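Local structure of putative alpha-ketoglutarate-dependent taurine dioxygenase (Burkholderia xenovorans, 5HSX) at residues V201-V209 against P298-I309. The protein is probably an iron(II)- and 2-oxoglutarate-dependent dioxygenase of the TauD/TfdA family, whose natural substrate is not established. Numbering follows the deposited sequence. Where two conformers were deposited one is given.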
loop_
_atom_site.group_PDB
_atom_site.type_symbol
_atom_site.label_atom_id
_atom_site.label_comp_id
_atom_site.label_asym_id
_atom_site.label_seq_id
_atom_site.Cartn_x
_atom_site.Cartn_y
_atom_site.Cartn_z
ATOM N N VAL B 201 -2.216 2.995 30.188
ATOM C CA VAL B 201 -2.756 4.285 29.765
ATOM C C VAL B 201 -1.650 5.324 29.898
ATOM O O VAL B 201 -1.072 5.486 30.979
ATOM C CB VAL B 201 -3.989 4.714 30.593
ATOM C CG1 VAL B 201 -4.569 6.022 30.038
ATOM C CG2 VAL B 201 -5.050 3.619 30.625
ATOM N N THR B 202 -1.368 6.037 28.807
ATOM C CA THR B 202 -0.301 7.026 28.769
ATOM C C THR B 202 -0.759 8.241 27.978
ATOM O O THR B 202 -1.454 8.108 26.965
ATOM C CB THR B 202 0.979 6.445 28.143
ATOM O OG1 THR B 202 1.464 5.377 28.968
ATOM C CG2 THR B 202 2.073 7.513 28.006
ATOM N N GLU B 203 -0.374 9.423 28.450
ATOM C CA GLU B 203 -0.580 10.661 27.715
ATOM C C GLU B 203 0.702 10.997 26.958
ATOM O O GLU B 203 1.754 11.182 27.574
ATOM C CB GLU B 203 -0.966 11.808 28.654
ATOM C CG GLU B 203 -1.258 13.114 27.899
ATOM C CD GLU B 203 -1.527 14.280 28.843
ATOM O OE1 GLU B 203 -2.481 14.200 29.645
ATOM O OE2 GLU B 203 -0.775 15.267 28.778
ATOM N N HIS B 204 0.608 11.081 25.631
ATOM C CA HIS B 204 1.727 11.410 24.750
ATOM C C HIS B 204 1.473 12.725 24.031
ATOM O O HIS B 204 0.313 13.104 23.822
ATOM C CB HIS B 204 1.938 10.322 23.685
ATOM C CG HIS B 204 2.591 9.081 24.197
ATOM N ND1 HIS B 204 3.847 9.075 24.765
ATOM C CD2 HIS B 204 2.170 7.792 24.196
ATOM C CE1 HIS B 204 4.168 7.836 25.104
ATOM N NE2 HIS B 204 3.170 7.037 24.761
ATOM N N PRO B 205 2.526 13.427 23.606
ATOM C CA PRO B 205 2.325 14.529 22.661
ATOM C C PRO B 205 1.778 13.989 21.352
ATOM O O PRO B 205 2.121 12.884 20.925
ATOM C CB PRO B 205 3.733 15.105 22.479
ATOM C CG PRO B 205 4.627 13.916 22.694
ATOM C CD PRO B 205 3.960 13.124 23.797
ATOM N N LEU B 206 0.907 14.770 20.714
ATOM C CA LEU B 206 0.498 14.381 19.371
ATOM C C LEU B 206 1.622 14.592 18.365
ATOM O O LEU B 206 1.620 13.959 17.309
ATOM C CB LEU B 206 -0.743 15.172 18.937
ATOM C CG LEU B 206 -2.008 14.388 18.624
ATOM C CD1 LEU B 206 -2.427 13.548 19.823
ATOM C CD2 LEU B 206 -3.110 15.369 18.212
ATOM N N VAL B 207 2.574 15.476 18.670
ATOM C CA VAL B 207 3.740 15.709 17.831
ATOM C C VAL B 207 4.977 15.340 18.642
ATOM O O VAL B 207 5.259 15.963 19.677
ATOM C CB VAL B 207 3.811 17.167 17.351
ATOM C CG1 VAL B 207 5.061 17.392 16.523
ATOM C CG2 VAL B 207 2.553 17.520 16.562
ATOM N N ARG B 208 5.705 14.318 18.193
ATOM C CA ARG B 208 6.887 13.858 18.916
ATOM C C ARG B 208 8.147 14.411 18.265
ATOM O O ARG B 208 8.382 14.191 17.071
ATOM C CB ARG B 208 6.970 12.329 18.964
ATOM C CG ARG B 208 8.227 11.888 19.723
ATOM C CD ARG B 208 8.370 10.362 19.904
ATOM N NE ARG B 208 9.552 10.119 20.740
ATOM C CZ ARG B 208 9.950 8.930 21.191
ATOM N NH1 ARG B 208 9.258 7.836 20.893
ATOM N NH2 ARG B 208 11.048 8.843 21.938
ATOM N N VAL B 209 8.973 15.088 19.061
ATOM C CA VAL B 209 10.236 15.620 18.558
ATOM C C VAL B 209 11.297 14.527 18.594
ATOM O O VAL B 209 11.663 14.035 19.667
ATOM C CB VAL B 209 10.677 16.844 19.368
ATOM C CG1 VAL B 209 11.984 17.359 18.816
ATOM C CG2 VAL B 209 9.585 17.910 19.307
ATOM N N PRO B 298 8.911 10.114 25.217
ATOM C CA PRO B 298 8.726 11.131 24.168
ATOM C C PRO B 298 8.598 12.535 24.742
ATOM O O PRO B 298 8.204 12.737 25.894
ATOM C CB PRO B 298 7.421 10.703 23.483
ATOM C CG PRO B 298 7.339 9.216 23.741
ATOM C CD PRO B 298 7.891 9.051 25.135
ATOM N N VAL B 299 8.929 13.521 23.904
ATOM C CA VAL B 299 8.813 14.937 24.230
ATOM C C VAL B 299 8.111 15.639 23.078
ATOM O O VAL B 299 8.398 15.349 21.909
ATOM C CB VAL B 299 10.199 15.570 24.470
ATOM C CG1 VAL B 299 10.040 16.990 24.910
ATOM C CG2 VAL B 299 10.997 14.758 25.482
ATOM N N GLY B 300 7.208 16.568 23.398
ATOM C CA GLY B 300 6.537 17.361 22.386
ATOM C C GLY B 300 7.281 18.649 22.081
ATOM O O GLY B 300 8.334 18.951 22.674
ATOM N N PRO B 301 6.753 19.440 21.141
ATOM C CA PRO B 301 7.445 20.675 20.753
ATOM C C PRO B 301 7.645 21.647 21.900
ATOM O O PRO B 301 8.637 22.389 21.893
ATOM C CB PRO B 301 6.524 21.262 19.674
ATOM C CG PRO B 301 5.904 20.053 19.059
ATOM C CD PRO B 301 5.637 19.123 20.220
ATOM N N ASP B 302 6.746 21.666 22.885
ATOM C CA ASP B 302 6.896 22.571 24.025
ATOM C C ASP B 302 7.773 21.995 25.135
ATOM O O ASP B 302 7.906 22.625 26.194
ATOM C CB ASP B 302 5.516 22.956 24.592
ATOM C CG ASP B 302 4.810 21.796 25.301
ATOM O OD1 ASP B 302 5.299 20.655 25.242
ATOM O OD2 ASP B 302 3.737 22.027 25.898
ATOM N N GLY B 303 8.380 20.830 24.924
ATOM C CA GLY B 303 9.251 20.240 25.923
ATOM C C GLY B 303 8.569 19.352 26.942
ATOM O O GLY B 303 9.259 18.766 27.782
ATOM N N THR B 304 7.245 19.228 26.897
ATOM C CA THR B 304 6.518 18.421 27.874
ATOM C C THR B 304 6.706 16.938 27.568
ATOM O O THR B 304 6.374 16.480 26.468
ATOM C CB THR B 304 5.030 18.774 27.867
ATOM O OG1 THR B 304 4.869 20.189 27.990
ATOM C CG2 THR B 304 4.324 18.094 29.043
ATOM N N GLN B 305 7.219 16.193 28.545
ATOM C CA GLN B 305 7.348 14.746 28.414
ATOM C C GLN B 305 5.995 14.070 28.534
ATOM O O GLN B 305 5.075 14.588 29.173
ATOM C CB GLN B 305 8.240 14.174 29.517
ATOM C CG GLN B 305 9.705 14.400 29.366
ATOM C CD GLN B 305 10.470 13.764 30.513
ATOM O OE1 GLN B 305 10.227 14.074 31.680
ATOM N NE2 GLN B 305 11.373 12.857 30.189
ATOM N N SER B 306 5.904 12.874 27.942
ATOM C CA SER B 306 4.782 11.970 28.148
ATOM C C SER B 306 4.617 11.640 29.633
ATOM O O SER B 306 5.560 11.721 30.428
ATOM C CB SER B 306 4.994 10.680 27.348
ATOM O OG SER B 306 5.222 10.972 25.976
ATOM N N VAL B 307 3.394 11.268 30.011
ATOM C CA VAL B 307 3.040 11.008 31.400
ATOM C C VAL B 307 2.316 9.673 31.476
ATOM O O VAL B 307 1.302 9.477 30.803
ATOM C CB VAL B 307 2.152 12.122 31.992
ATOM C CG1 VAL B 307 1.789 11.799 33.444
ATOM C CG2 VAL B 307 2.843 13.463 31.895
ATOM N N ALA B 308 2.823 8.768 32.311
ATOM C CA ALA B 308 2.102 7.534 32.588
ATOM C C ALA B 308 0.875 7.821 33.442
ATOM O O ALA B 308 0.956 8.542 34.441
ATOM C CB ALA B 308 3.013 6.534 33.300
ATOM N N ILE B 309 -0.258 7.243 33.062
ATOM C CA ILE B 309 -1.503 7.366 33.811
ATOM C C ILE B 309 -1.856 6.062 34.526
ATOM O O ILE B 309 -2.190 6.064 35.713
ATOM C CB ILE B 309 -2.656 7.825 32.891
ATOM C CG1 ILE B 309 -2.307 9.169 32.249
ATOM C CG2 ILE B 309 -3.966 7.893 33.665
ATOM C CD1 ILE B 309 -3.269 9.575 31.190
HETATM O O HOH W 1 10.759 12.530 21.782
#
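The guanidinium of Arg-208 carries the ring of Pro-298 on one face, with Pro-298 CG 3.6 Å above the plane and over its centre. CG anti to the backbone N (chi1 180°) and a chain extended as far as NE bring the group there, although the CB of Arg-208 points away from 298-309. At the guanidinium edge, in plane, NE donates to a water that also accepts from Val-299 N and donates to Val-209 O, so one solvent molecule bridges both segments. The second flat group, the His-204 imidazole, has Thr-202 CG2 over one face, offset toward the rim; at its edge, near the ring plane, Ser-306 OG lies 2.6 Å from His-204 ND1 in a hydrogen bond. His-177 meets this ring edge-to-face.

In the antiparallel sheet that also holds 174-179, strand 307-309 runs at 153° to 201-205. Glu-203 N to Val-307 O and Val-307 N to Glu-203 O are both 2.9 Å, while Ile-309 N donates to Val-201 O. Beyond Pro-205, Val-209 N reaches Val-299 O almost straight (173° at the hydrogen). Val-207 O, a buried carbonyl lacking a conventional partner, receives a CA-H...O contact from Gly-300 CA at 3.3 Å. With Arg-208 about 14 Å from the bound sodium ion, this is structural packing: strand pairing joins 307-309 to 201-203, whereas the 298-306 loop is held by the Ser-306 and Val-299 bonds, the water and proline packing.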